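Wss1p (Saccharomyces cerevisiae FostersO, PDB 5XBN) cleaves DNA-binding proteins as a zinc-dependent, DNA-assisted metalloendopeptidase and takes part in the repair of toxic DNA-protein cross-links. Local coordinates at residues R21-N26 with I48-H53; P27-V32 with F64-L69; S37-E42 with T98-F103; L69-P74 with L92-S97. All blocks are in the same frame, centred on the assembly; numbering follows the deposited sequence.

Interaction 1. Residues R21-N26 with I48-H53; sequences RIPHKN and IKEIAH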
loop_
_atom_site.group_PDB
_atom_site.type_symbol
_atom_site.label_atom_id
_atom_site.label_comp_id
_atom_site.label_asym_id
_atom_site.label_seq_id
_atom_site.Cartn_x
_atom_site.Cartn_y
_atom_site.Cartn_z
ATOM N N ARG A 21 15.435 9.521 -8.278
ATOM C CA ARG A 21 14.508 10.551 -7.802
ATOM C C ARG A 21 13.636 10.104 -6.656
ATOM O O ARG A 21 13.251 8.936 -6.561
ATOM C CB ARG A 21 13.576 11.009 -8.918
ATOM C CG ARG A 21 14.201 11.943 -9.884
ATOM C CD ARG A 21 14.406 11.241 -11.192
ATOM N NE ARG A 21 15.119 12.116 -12.104
ATOM C CZ ARG A 21 16.422 12.060 -12.324
ATOM N NH1 ARG A 21 17.163 11.133 -11.721
ATOM N NH2 ARG A 21 16.971 12.909 -13.181
ATOM N N ILE A 22 13.288 11.049 -5.802
ATOM C CA ILE A 22 12.262 10.800 -4.804
ATOM C C ILE A 22 10.904 10.978 -5.481
ATOM O O ILE A 22 10.651 11.993 -6.126
ATOM C CB ILE A 22 12.409 11.748 -3.609
ATOM C CG1 ILE A 22 13.794 11.568 -2.975
ATOM C CG2 ILE A 22 11.275 11.519 -2.601
ATOM C CD1 ILE A 22 14.041 12.454 -1.783
ATOM N N PRO A 23 10.023 9.977 -5.360
ATOM C CA PRO A 23 8.695 10.090 -5.963
ATOM C C PRO A 23 7.930 11.301 -5.438
ATOM O O PRO A 23 8.129 11.677 -4.267
ATOM C CB PRO A 23 8.013 8.789 -5.540
ATOM C CG PRO A 23 9.148 7.827 -5.351
ATOM C CD PRO A 23 10.239 8.661 -4.737
ATOM N N HIS A 24 7.097 11.908 -6.287
ATOM C CA HIS A 24 6.254 13.027 -5.865
ATOM C C HIS A 24 5.448 12.623 -4.632
ATOM O O HIS A 24 4.930 11.510 -4.556
ATOM C CB HIS A 24 5.305 13.470 -6.985
ATOM C CG HIS A 24 5.953 14.290 -8.064
ATOM N ND1 HIS A 24 6.389 13.747 -9.255
ATOM C CD2 HIS A 24 6.189 15.621 -8.153
ATOM C CE1 HIS A 24 6.900 14.704 -10.015
ATOM N NE2 HIS A 24 6.794 15.850 -9.369
ATOM N N LYS A 25 5.345 13.522 -3.659
ATOM C CA LYS A 25 4.591 13.224 -2.452
ATOM C C LYS A 25 3.099 13.103 -2.737
ATOM O O LYS A 25 2.545 13.820 -3.567
ATOM C CB LYS A 25 4.836 14.303 -1.392
ATOM C CG LYS A 25 6.291 14.444 -1.000
ATOM C CD LYS A 25 6.481 15.531 0.046
ATOM C CE LYS A 25 7.951 15.832 0.262
ATOM N NZ LYS A 25 8.138 16.797 1.384
ATOM N N ASN A 26 2.467 12.158 -2.055
ATOM C CA ASN A 26 1.023 11.975 -2.083
ATOM C C ASN A 26 0.416 12.834 -0.974
ATOM O O ASN A 26 0.689 12.602 0.194
ATOM C CB ASN A 26 0.704 10.484 -1.901
ATOM C CG ASN A 26 -0.792 10.168 -1.882
ATOM O OD1 ASN A 26 -1.645 11.039 -1.703
ATOM N ND2 ASN A 26 -1.104 8.886 -2.044
ATOM N N ILE A 48 8.184 2.144 -1.233
ATOM C CA ILE A 48 6.928 2.503 -0.572
ATOM C C ILE A 48 6.501 3.921 -0.979
ATOM O O ILE A 48 5.310 4.220 -1.057
ATOM C CB ILE A 48 7.032 2.369 0.980
ATOM C CG1 ILE A 48 5.629 2.187 1.596
ATOM C CG2 ILE A 48 7.749 3.552 1.591
ATOM C CD1 ILE A 48 5.653 1.722 3.055
ATOM N N LYS A 49 7.464 4.782 -1.300
ATOM C CA LYS A 49 7.109 6.111 -1.791
ATOM C C LYS A 49 6.549 6.043 -3.193
ATOM O O LYS A 49 5.717 6.862 -3.561
ATOM C CB LYS A 49 8.319 7.047 -1.765
ATOM C CG LYS A 49 8.673 7.471 -0.350
ATOM C CD LYS A 49 9.762 8.538 -0.337
ATOM C CE LYS A 49 10.050 8.957 1.104
ATOM N NZ LYS A 49 10.948 10.154 1.206
ATOM N N GLU A 50 7.013 5.074 -3.981
ATOM C CA GLU A 50 6.475 4.916 -5.330
ATOM C C GLU A 50 5.052 4.369 -5.248
ATOM O O GLU A 50 4.191 4.775 -6.014
ATOM C CB GLU A 50 7.364 4.008 -6.184
ATOM C CG GLU A 50 6.919 3.866 -7.647
ATOM C CD GLU A 50 6.960 5.174 -8.442
ATOM O OE1 GLU A 50 7.656 6.122 -8.029
ATOM O OE2 GLU A 50 6.299 5.249 -9.502
ATOM N N ILE A 51 4.812 3.453 -4.311
ATOM C CA ILE A 51 3.445 2.974 -4.071
ATOM C C ILE A 51 2.543 4.151 -3.702
ATOM O O ILE A 51 1.463 4.333 -4.273
ATOM C CB ILE A 51 3.401 1.923 -2.935
ATOM C CG1 ILE A 51 4.131 0.642 -3.335
ATOM C CG2 ILE A 51 1.940 1.615 -2.526
ATOM C CD1 ILE A 51 3.361 -0.226 -4.295
ATOM N N ALA A 52 3.014 4.966 -2.760
ATOM C CA ALA A 52 2.274 6.148 -2.303
ATOM C C ALA A 52 1.958 7.089 -3.452
ATOM O O ALA A 52 0.850 7.574 -3.581
ATOM C CB ALA A 52 3.060 6.884 -1.231
ATOM N N HIS A 53 2.953 7.352 -4.287
ATOM C CA HIS A 53 2.763 8.218 -5.438
ATOM C C HIS A 53 1.749 7.627 -6.401
ATOM O O HIS A 53 0.832 8.313 -6.864
ATOM C CB HIS A 53 4.101 8.444 -6.153
ATOM C CG HIS A 53 3.978 9.178 -7.447
ATOM N ND1 HIS A 53 3.382 10.415 -7.544
ATOM C CD2 HIS A 53 4.373 8.851 -8.701
ATOM C CE1 HIS A 53 3.419 10.825 -8.799
ATOM N NE2 HIS A 53 4.012 9.892 -9.521
HETATM O O HOH W 1 5.451 9.417 -2.463
HETATM O O HOH W 2 1.677 11.871 -5.792
#
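I22 lays its CG2 methyl against the aliphatic stem of K49, CG2 to CD 4.0 Å, where the extended N-terminal arm of the metalloprotease domain runs across helix 41-54 on its way to strand 29-33. P23 sits deeper: its CG meets K49 CB at 3.8 Å, and the same ring carbon lies 3.5 Å from E50 OE1, which a bend at chi2 of E50 brings back toward the arm. H24 and H53 lie side by side and point the same way, their rings inclined at 37°. The backbone N of H24 stands over one face of the H53 ring, toward its rim. Between the two backbones a water donates to both H24 O and K49 O; a second, in the plane of the H53 ring, bonds ND1 and, weakly, K25 O. N26 has CG anti to its own N (chi1 179°), which turns the amide to the helix, and its ND2 reaches A52 O at 2.8 Å, tilted 29° from the carbonyl plane. An alanine here would remove the amide and is likely to leave A52 O without this side-chain donor. The other end of the N26 amide, OD1, takes the N-H of H28.

Interaction 2. Residues P27-V32 with F64-L69; sequences PHIQKV and FKVTNL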
loop_
_atom_site.group_PDB
_atom_site.type_symbol
_atom_site.label_atom_id
_atom_site.label_comp_id
_atom_site.label_asym_id
_atom_site.label_seq_id
_atom_site.Cartn_x
_atom_site.Cartn_y
_atom_site.Cartn_z
ATOM N N PRO A 27 -0.388 13.843 -1.343
ATOM C CA PRO A 27 -1.023 14.782 -0.405
ATOM C C PRO A 27 -1.910 14.085 0.630
ATOM O O PRO A 27 -2.224 14.647 1.685
ATOM C CB PRO A 27 -1.882 15.669 -1.320
ATOM C CG PRO A 27 -1.298 15.510 -2.679
ATOM C CD PRO A 27 -0.770 14.116 -2.740
ATOM N N HIS A 28 -2.311 12.860 0.328
ATOM C CA HIS A 28 -3.289 12.150 1.139
ATOM C C HIS A 28 -2.677 11.133 2.080
ATOM O O HIS A 28 -3.399 10.455 2.803
ATOM C CB HIS A 28 -4.303 11.479 0.219
ATOM C CG HIS A 28 -4.773 12.382 -0.875
ATOM N ND1 HIS A 28 -5.552 13.494 -0.632
ATOM C CD2 HIS A 28 -4.513 12.384 -2.206
ATOM C CE1 HIS A 28 -5.784 14.121 -1.773
ATOM N NE2 HIS A 28 -5.163 13.471 -2.742
ATOM N N ILE A 29 -1.353 11.016 2.047
ATOM C CA ILE A 29 -0.629 10.205 3.019
ATOM C C ILE A 29 0.358 11.096 3.757
ATOM O O ILE A 29 1.223 11.711 3.143
ATOM C CB ILE A 29 0.127 9.058 2.347
ATOM C CG1 ILE A 29 -0.851 8.193 1.546
ATOM C CG2 ILE A 29 0.907 8.260 3.402
ATOM C CD1 ILE A 29 -0.197 7.100 0.695
ATOM N N GLN A 30 0.247 11.183 5.072
ATOM C CA GLN A 30 1.060 12.170 5.778
ATOM C C GLN A 30 2.526 11.740 5.933
ATOM O O GLN A 30 3.433 12.570 5.885
ATOM C CB GLN A 30 0.451 12.465 7.146
ATOM C CG GLN A 30 -0.880 13.157 7.080
ATOM C CD GLN A 30 -1.462 13.405 8.462
ATOM O OE1 GLN A 30 -0.797 13.952 9.338
ATOM N NE2 GLN A 30 -2.705 12.979 8.665
ATOM N N LYS A 31 2.774 10.451 6.111
ATOM C CA LYS A 31 4.126 9.995 6.427
ATOM C C LYS A 31 4.325 8.577 5.937
ATOM O O LYS A 31 3.422 7.753 6.080
ATOM C CB LYS A 31 4.356 10.058 7.942
ATOM C CG LYS A 31 5.736 9.636 8.413
ATOM C CD LYS A 31 6.744 10.736 8.204
ATOM C CE LYS A 31 7.982 10.544 9.072
ATOM N NZ LYS A 31 8.727 9.298 8.748
ATOM N N VAL A 32 5.494 8.291 5.363
ATOM C CA VAL A 32 5.861 6.902 5.091
ATOM C C VAL A 32 7.100 6.535 5.907
ATOM O O VAL A 32 7.905 7.396 6.270
ATOM C CB VAL A 32 6.121 6.639 3.591
ATOM C CG1 VAL A 32 4.921 7.069 2.776
ATOM C CG2 VAL A 32 7.356 7.367 3.124
ATOM N N PHE A 64 -9.920 9.149 0.156
ATOM C CA PHE A 64 -9.166 8.365 1.120
ATOM C C PHE A 64 -8.049 9.194 1.723
ATOM O O PHE A 64 -7.356 9.929 1.005
ATOM C CB PHE A 64 -8.534 7.128 0.471
ATOM C CG PHE A 64 -9.510 6.052 0.067
ATOM C CD1 PHE A 64 -10.739 5.902 0.701
ATOM C CD2 PHE A 64 -9.170 5.162 -0.949
ATOM C CE1 PHE A 64 -11.609 4.888 0.311
ATOM C CE2 PHE A 64 -10.028 4.154 -1.333
ATOM C CZ PHE A 64 -11.245 4.013 -0.706
ATOM N N LYS A 65 -7.862 9.044 3.032
ATOM C CA LYS A 65 -6.721 9.635 3.752
ATOM C C LYS A 65 -6.016 8.560 4.564
ATOM O O LYS A 65 -6.675 7.698 5.138
ATOM C CB LYS A 65 -7.181 10.757 4.686
ATOM C CG LYS A 65 -7.771 11.971 3.972
ATOM C CD LYS A 65 -6.697 12.746 3.216
ATOM C CE LYS A 65 -7.266 14.035 2.628
ATOM N NZ LYS A 65 -6.209 14.830 1.940
ATOM N N VAL A 66 -4.684 8.611 4.600
ATOM C CA VAL A 66 -3.882 7.720 5.450
ATOM C C VAL A 66 -2.873 8.571 6.220
ATOM O O VAL A 66 -2.253 9.450 5.642
ATOM C CB VAL A 66 -3.138 6.640 4.637
ATOM C CG1 VAL A 66 -2.173 5.832 5.531
ATOM C CG2 VAL A 66 -4.129 5.702 3.954
ATOM N N THR A 67 -2.719 8.337 7.520
ATOM C CA THR A 67 -1.753 9.127 8.268
ATOM C C THR A 67 -0.358 8.542 8.080
ATOM O O THR A 67 0.544 9.233 7.613
ATOM C CB THR A 67 -2.116 9.215 9.757
ATOM O OG1 THR A 67 -3.418 9.818 9.878
ATOM C CG2 THR A 67 -1.102 10.066 10.500
ATOM N N ASN A 68 -0.198 7.265 8.418
ATOM C CA ASN A 68 1.080 6.568 8.260
ATOM C C ASN A 68 0.982 5.393 7.309
ATOM O O ASN A 68 0.105 4.550 7.476
ATOM C CB ASN A 68 1.584 6.029 9.605
ATOM C CG ASN A 68 1.880 7.126 10.597
ATOM O OD1 ASN A 68 2.847 7.861 10.441
ATOM N ND2 ASN A 68 1.053 7.233 11.629
ATOM N N LEU A 69 1.894 5.326 6.344
ATOM C CA LEU A 69 2.043 4.140 5.501
ATOM C C LEU A 69 3.419 3.564 5.778
ATOM O O LEU A 69 4.417 4.201 5.476
ATOM C CB LEU A 69 1.904 4.489 4.014
ATOM C CG LEU A 69 2.195 3.333 3.049
ATOM C CD1 LEU A 69 1.243 2.190 3.294
ATOM C CD2 LEU A 69 2.121 3.823 1.601
HETATM O O HOH W 3 -3.612 12.044 5.482
#
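I29, V66 and L69 form the apolar centre where edge strand 29-33 runs parallel to strand 66-72, on the sheet face covered by helices 41-54, 56-62 and 106-118. I29 spreads over two neighbours: CG1 lies alongside V66 CB at 4.1 Å, and CG2 reaches L69 CB at 3.9 Å. V32 continues the row, its CG1 4.2 Å from L69 CB. The backbones are laced by V66 N to H28 O and Q30 N to V66 O, then, past the corner at T67, by a weak bond from K31 N to T67 O and a straight one from L69 N to K31 O (2.9 Å, 170°). V66 O also accepts from a water that bonds Q30 NE2 weakly. Farther out, Q30 runs beside T67, with CD 3.9 Å from the CG2 methyl. At the polar end K65 bends at chi2 (-70°) and comes to the edge of the H28 ring, where NZ donates to ND1 at 3.0 Å, 11° out of the ring plane. A leucine in place of H28 would probably leave the K65 ammonium without this acceptor and its chain freer to swing. Over the centre of one face of the H28 ring sits P27 CB.

Interaction 3. Residues S37-E42 with T98-F103; sequences SKPNKE and TDEFQF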
loop_
_atom_site.group_PDB
_atom_site.type_symbol
_atom_site.label_atom_id
_atom_site.label_comp_id
_atom_site.label_asym_id
_atom_site.label_seq_id
_atom_site.Cartn_x
_atom_site.Cartn_y
_atom_site.Cartn_z
ATOM N N SER A 37 16.453 -1.456 9.862
ATOM C CA SER A 37 17.513 -2.426 10.115
ATOM C C SER A 37 17.591 -3.498 9.025
ATOM O O SER A 37 18.454 -4.371 9.069
ATOM C CB SER A 37 17.314 -3.070 11.491
ATOM O OG SER A 37 16.015 -3.623 11.611
ATOM N N LYS A 38 16.697 -3.421 8.044
ATOM C CA LYS A 38 16.666 -4.387 6.950
ATOM C C LYS A 38 17.629 -3.997 5.830
ATOM O O LYS A 38 17.909 -2.814 5.628
ATOM C CB LYS A 38 15.242 -4.520 6.389
ATOM C CG LYS A 38 14.224 -5.071 7.364
ATOM C CD LYS A 38 14.550 -6.488 7.787
ATOM C CE LYS A 38 13.614 -6.949 8.894
ATOM N NZ LYS A 38 13.969 -8.307 9.372
ATOM N N PRO A 39 18.124 -4.997 5.082
ATOM C CA PRO A 39 19.043 -4.725 3.972
ATOM C C PRO A 39 18.381 -3.925 2.867
ATOM O O PRO A 39 17.200 -4.145 2.584
ATOM C CB PRO A 39 19.418 -6.122 3.476
ATOM C CG PRO A 39 18.311 -7.002 3.934
ATOM C CD PRO A 39 17.864 -6.437 5.239
ATOM N N ASN A 40 19.141 -3.014 2.263
ATOM C CA ASN A 40 18.664 -2.197 1.149
ATOM C C ASN A 40 17.446 -1.364 1.522
ATOM O O ASN A 40 16.493 -1.288 0.750
ATOM C CB ASN A 40 18.335 -3.073 -0.066
ATOM C CG ASN A 40 19.522 -3.894 -0.536
ATOM O OD1 ASN A 40 19.513 -5.119 -0.457
ATOM N ND2 ASN A 40 20.549 -3.216 -1.030
ATOM N N LYS A 41 17.488 -0.743 2.697
ATOM C CA LYS A 41 16.365 0.064 3.181
ATOM C C LYS A 41 16.149 1.304 2.326
ATOM O O LYS A 41 15.051 1.867 2.297
ATOM C CB LYS A 41 16.579 0.473 4.637
ATOM C CG LYS A 41 17.634 1.540 4.842
ATOM C CD LYS A 41 17.848 1.807 6.321
ATOM C CE LYS A 41 18.787 2.976 6.554
ATOM N NZ LYS A 41 18.957 3.230 8.017
ATOM N N GLU A 42 17.199 1.742 1.638
ATOM C CA GLU A 42 17.073 2.858 0.713
ATOM C C GLU A 42 16.152 2.457 -0.432
ATOM O O GLU A 42 15.278 3.224 -0.828
ATOM C CB GLU A 42 18.443 3.287 0.172
ATOM C CG GLU A 42 19.435 3.752 1.237
ATOM C CD GLU A 42 20.145 2.610 1.964
ATOM O OE1 GLU A 42 20.047 1.441 1.524
ATOM O OE2 GLU A 42 20.813 2.885 2.986
ATOM N N THR A 98 10.307 -15.489 2.937
ATOM C CA THR A 98 11.342 -16.513 3.066
ATOM C C THR A 98 12.716 -15.999 2.647
ATOM O O THR A 98 13.669 -16.775 2.555
ATOM C CB THR A 98 11.023 -17.774 2.228
ATOM O OG1 THR A 98 10.908 -17.420 0.844
ATOM C CG2 THR A 98 9.738 -18.432 2.703
ATOM N N ASP A 99 12.815 -14.699 2.385
ATOM C CA ASP A 99 14.106 -14.064 2.122
ATOM C C ASP A 99 14.014 -12.543 2.219
ATOM O O ASP A 99 13.583 -11.875 1.272
ATOM C CB ASP A 99 14.644 -14.466 0.744
ATOM C CG ASP A 99 15.975 -13.805 0.420
ATOM O OD1 ASP A 99 16.619 -13.263 1.345
ATOM O OD2 ASP A 99 16.388 -13.840 -0.758
ATOM N N GLU A 100 14.450 -12.012 3.360
ATOM C CA GLU A 100 14.488 -10.572 3.622
ATOM C C GLU A 100 15.102 -9.723 2.510
ATOM O O GLU A 100 14.751 -8.559 2.366
ATOM C CB GLU A 100 15.279 -10.289 4.896
ATOM C CG GLU A 100 14.601 -10.647 6.187
ATOM C CD GLU A 100 15.464 -10.268 7.368
ATOM O OE1 GLU A 100 16.623 -9.870 7.128
ATOM O OE2 GLU A 100 14.991 -10.360 8.522
ATOM N N PHE A 101 16.039 -10.283 1.748
ATOM C CA PHE A 101 16.771 -9.489 0.767
ATOM C C PHE A 101 15.963 -9.245 -0.493
ATOM O O PHE A 101 16.282 -8.354 -1.277
ATOM C CB PHE A 101 18.097 -10.166 0.391
ATOM C CG PHE A 101 19.135 -10.106 1.469
ATOM C CD1 PHE A 101 19.206 -11.096 2.435
ATOM C CD2 PHE A 101 20.042 -9.061 1.519
ATOM C CE1 PHE A 101 20.159 -11.045 3.440
ATOM C CE2 PHE A 101 21.005 -9.004 2.516
ATOM C CZ PHE A 101 21.061 -10.000 3.481
ATOM N N GLN A 102 14.925 -10.045 -0.693
ATOM C CA GLN A 102 14.154 -9.974 -1.921
ATOM C C GLN A 102 12.856 -9.204 -1.701
ATOM O O GLN A 102 12.088 -9.514 -0.791
ATOM C CB GLN A 102 13.855 -11.377 -2.439
ATOM C CG GLN A 102 13.189 -11.407 -3.799
ATOM C CD GLN A 102 13.867 -12.377 -4.747
ATOM O OE1 GLN A 102 14.565 -11.968 -5.676
ATOM N NE2 GLN A 102 13.671 -13.671 -4.512
ATOM N N PHE A 103 12.626 -8.197 -2.533
ATOM C CA PHE A 103 11.382 -7.444 -2.480
ATOM C C PHE A 103 10.286 -8.148 -3.272
ATOM O O PHE A 103 10.545 -8.741 -4.322
ATOM C CB PHE A 103 11.597 -6.022 -3.008
ATOM C CG PHE A 103 12.459 -5.168 -2.113
ATOM C CD1 PHE A 103 11.983 -4.736 -0.885
ATOM C CD2 PHE A 103 13.737 -4.801 -2.496
ATOM C CE1 PHE A 103 12.755 -3.961 -0.059
ATOM C CE2 PHE A 103 14.525 -4.022 -1.667
ATOM C CZ PHE A 103 14.034 -3.599 -0.447
#
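The loop entering helix 41-54 meets a type I beta turn, D99 to Q102, in the connection from strand 89-96 to helix 106-118; K38, P39 and N40 meet E100, F101 and F103. Q102 N to D99 O closes the turn, and D99 OD1 also accepts from F101 N, an Asx turn in which the donor reaches that oxygen from well above the carboxylate plane. P39 carries the apolar part of the contact. Its CG lies over one face of the F101 ring, 3.8 Å from the ring centroid and 22° off the normal, a CH-pi contact shifted toward the rim, while CB presses on F101 CE2 at 3.4 Å. K38 and E100 cross at about a right angle. The lysine bends at chi2 (-63°) and the glutamate runs out extended from CG, which brings NZ to OE2 for a salt bridge; the modelled separation is too short to be taken literally. Next along the chain, the backbone O of N40 lies in the plane of the F103 ring, at its edge, 3.6 Å from CZ. Beyond the two segments, R95 of strand 89-96 gives NH1 to both P39 O and E100 O, tying the two loops together. F103 packs on D43, A44 and L47, seating the connection to helix 106-118 against the first turns of helix 41-54.

Interaction 4. Residues L69-P74 with L92-S97; sequences LVEFYP and LRLRCS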
loop_
_atom_site.group_PDB
_atom_site.type_symbol
_atom_site.label_atom_id
_atom_site.label_comp_id
_atom_site.label_asym_id
_atom_site.label_seq_id
_atom_site.Cartn_x
_atom_site.Cartn_y
_atom_site.Cartn_z
ATOM N N LEU A 69 1.894 5.326 6.344
ATOM C CA LEU A 69 2.043 4.140 5.501
ATOM C C LEU A 69 3.419 3.564 5.778
ATOM O O LEU A 69 4.417 4.201 5.476
ATOM C CB LEU A 69 1.904 4.489 4.014
ATOM C CG LEU A 69 2.195 3.333 3.049
ATOM C CD1 LEU A 69 1.243 2.190 3.294
ATOM C CD2 LEU A 69 2.121 3.823 1.601
ATOM N N VAL A 70 3.483 2.365 6.342
ATOM C CA VAL A 70 4.761 1.864 6.823
ATOM C C VAL A 70 5.004 0.413 6.419
ATOM O O VAL A 70 4.069 -0.335 6.134
ATOM C CB VAL A 70 4.856 1.989 8.370
ATOM C CG1 VAL A 70 4.688 3.450 8.834
ATOM C CG2 VAL A 70 3.831 1.120 9.032
ATOM N N GLU A 71 6.279 0.026 6.390
ATOM C CA GLU A 71 6.674 -1.358 6.140
ATOM C C GLU A 71 6.592 -2.180 7.423
ATOM O O GLU A 71 6.922 -1.676 8.496
ATOM C CB GLU A 71 8.102 -1.415 5.612
ATOM C CG GLU A 71 8.619 -2.833 5.431
ATOM C CD GLU A 71 10.070 -2.876 5.019
ATOM O OE1 GLU A 71 10.780 -1.864 5.195
ATOM O OE2 GLU A 71 10.488 -3.939 4.517
ATOM N N PHE A 72 6.169 -3.437 7.328
ATOM C CA PHE A 72 6.378 -4.365 8.441
ATOM C C PHE A 72 6.789 -5.704 7.841
ATOM O O PHE A 72 6.829 -5.843 6.617
ATOM C CB PHE A 72 5.142 -4.400 9.393
ATOM C CG PHE A 72 3.915 -5.141 8.883
ATOM C CD1 PHE A 72 3.007 -5.707 9.780
ATOM C CD2 PHE A 72 3.690 -5.315 7.533
ATOM C CE1 PHE A 72 1.859 -6.367 9.321
ATOM C CE2 PHE A 72 2.571 -5.998 7.074
ATOM C CZ PHE A 72 1.656 -6.514 7.964
ATOM N N TYR A 73 7.213 -6.633 8.689
ATOM C CA TYR A 73 7.748 -7.908 8.229
ATOM C C TYR A 73 7.428 -8.954 9.287
ATOM O O TYR A 73 8.313 -9.399 10.014
ATOM C CB TYR A 73 9.264 -7.804 7.989
ATOM C CG TYR A 73 9.855 -8.965 7.235
ATOM C CD1 TYR A 73 9.589 -9.153 5.888
ATOM C CD2 TYR A 73 10.698 -9.871 7.874
ATOM C CE1 TYR A 73 10.128 -10.227 5.195
ATOM C CE2 TYR A 73 11.242 -10.947 7.187
ATOM C CZ TYR A 73 10.953 -11.118 5.851
ATOM O OH TYR A 73 11.496 -12.185 5.166
ATOM N N PRO A 74 6.144 -9.323 9.407
ATOM C CA PRO A 74 5.717 -10.145 10.543
ATOM C C PRO A 74 6.201 -11.588 10.432
ATOM O O PRO A 74 6.407 -12.082 9.323
ATOM C CB PRO A 74 4.187 -10.072 10.478
ATOM C CG PRO A 74 3.879 -9.760 9.065
ATOM C CD PRO A 74 5.009 -8.915 8.558
ATOM N N LEU A 92 2.448 -2.441 5.244
ATOM C CA LEU A 92 2.646 -3.268 4.058
ATOM C C LEU A 92 3.895 -4.111 4.198
ATOM O O LEU A 92 4.944 -3.592 4.548
ATOM C CB LEU A 92 2.792 -2.405 2.800
ATOM C CG LEU A 92 1.642 -1.528 2.290
ATOM C CD1 LEU A 92 2.117 -0.758 1.043
ATOM C CD2 LEU A 92 0.436 -2.387 1.983
ATOM N N ARG A 93 3.787 -5.397 3.893
ATOM C CA ARG A 93 4.966 -6.238 3.711
ATOM C C ARG A 93 5.582 -5.920 2.358
ATOM O O ARG A 93 4.895 -5.990 1.341
ATOM C CB ARG A 93 4.607 -7.721 3.790
ATOM C CG ARG A 93 5.825 -8.630 3.609
ATOM C CD ARG A 93 5.401 -10.087 3.439
ATOM N NE ARG A 93 4.878 -10.685 4.668
ATOM C CZ ARG A 93 5.632 -11.215 5.625
ATOM N NH1 ARG A 93 6.954 -11.215 5.510
ATOM N NH2 ARG A 93 5.066 -11.750 6.696
ATOM N N LEU A 94 6.862 -5.550 2.351
ATOM C CA LEU A 94 7.568 -5.212 1.115
ATOM C C LEU A 94 8.499 -6.330 0.658
ATOM O O LEU A 94 8.907 -6.373 -0.497
ATOM C CB LEU A 94 8.399 -3.940 1.295
ATOM C CG LEU A 94 7.685 -2.650 1.689
ATOM C CD1 LEU A 94 8.703 -1.527 1.760
ATOM C CD2 LEU A 94 6.572 -2.306 0.708
ATOM N N ARG A 95 8.832 -7.222 1.580
ATOM C CA ARG A 95 9.880 -8.213 1.351
ATOM C C ARG A 95 9.359 -9.645 1.379
ATOM O O ARG A 95 8.434 -9.953 2.124
ATOM C CB ARG A 95 10.973 -8.043 2.406
ATOM C CG ARG A 95 11.663 -6.699 2.362
ATOM C CD ARG A 95 12.437 -6.456 3.641
ATOM N NE ARG A 95 12.962 -5.101 3.685
ATOM C CZ ARG A 95 14.138 -4.746 3.179
ATOM N NH1 ARG A 95 14.912 -5.660 2.598
ATOM N NH2 ARG A 95 14.536 -3.482 3.253
ATOM N N CYS A 96 9.968 -10.522 0.582
ATOM C CA CYS A 96 9.609 -11.945 0.590
ATOM C C CYS A 96 9.762 -12.561 1.979
ATOM O O CYS A 96 10.762 -12.335 2.668
ATOM C CB CYS A 96 10.462 -12.721 -0.423
ATOM S SG CYS A 96 9.819 -12.674 -2.112
ATOM N N SER A 97 8.765 -13.342 2.385
ATOM C CA SER A 97 8.698 -13.852 3.750
ATOM C C SER A 97 9.691 -14.984 4.003
ATOM O O SER A 97 9.889 -15.392 5.145
ATOM C CB SER A 97 7.280 -14.329 4.068
ATOM O OG SER A 97 6.884 -15.372 3.195
HETATM O O HOH W 4 8.681 -5.981 4.478
HETATM O O HOH W 5 13.512 -1.623 4.882
HETATM O O HOH W 6 8.247 -13.055 7.214
#
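Y73, R93 and L92 lie at the heart of this contact between parallel strands 66-72 and 89-96. L92 sets the register: its N donates to V70 O at 2.8 Å and its O accepts from F72 N, while its CD1 methyl meets L69 CD1 at 3.8 Å on the face turned to helix 106-118, where the zinc-binding HExxH motif begins. R93 points to the other face. Its chain bends at chi3 (-71°), laying the guanidinium between P74 CD over one face and S97 CB over the opposite one; NH2 donates to P74 O, a water joins NH1 to the same carbonyl, and NE bonds L79 O. NH1 lies 3.3 Å from Y73 CE1, ring and guanidinium planes steeply inclined. Y73 reaches along the partner segment, CE1 3.6 Å from R95 CB, and its hydroxyl donates to C96 O at 2.6 Å. The E71 carboxylate and R95 guanidinium are nearly coplanar (14°), and NE meets the syn lone pair of OE2 at 2.9 Å. A water bridges E71 OE1 and R95 NH2, L35 N donates to OE1, and R95 NH1 is held by the P39 loop. Paired with a charge and further donors, the buried carboxylate would be expected to stay ionised and both groups fixed.

From the N terminus, interaction 1 closes the first loop, bringing the arm at 21-26 back onto helix 41-54. Interaction 2 starts at 27-32 before that loop is complete and ends at 64-69, so the two cross; they touch where I48, K49 and A52 of the helix pack on I29 and V32. Interaction 3 crosses both, running from the start of the same helix to 98-103, and its long loop encloses interaction 4, to which R95 NH1 on P39 O and the Q102-C96 backbone bond join it. Interaction 4 begins at L69, where interaction 2 ends, so strand 66-72 is flanked by 29-33 and 89-96. Together they bind arm, helix 41-54 and sheet.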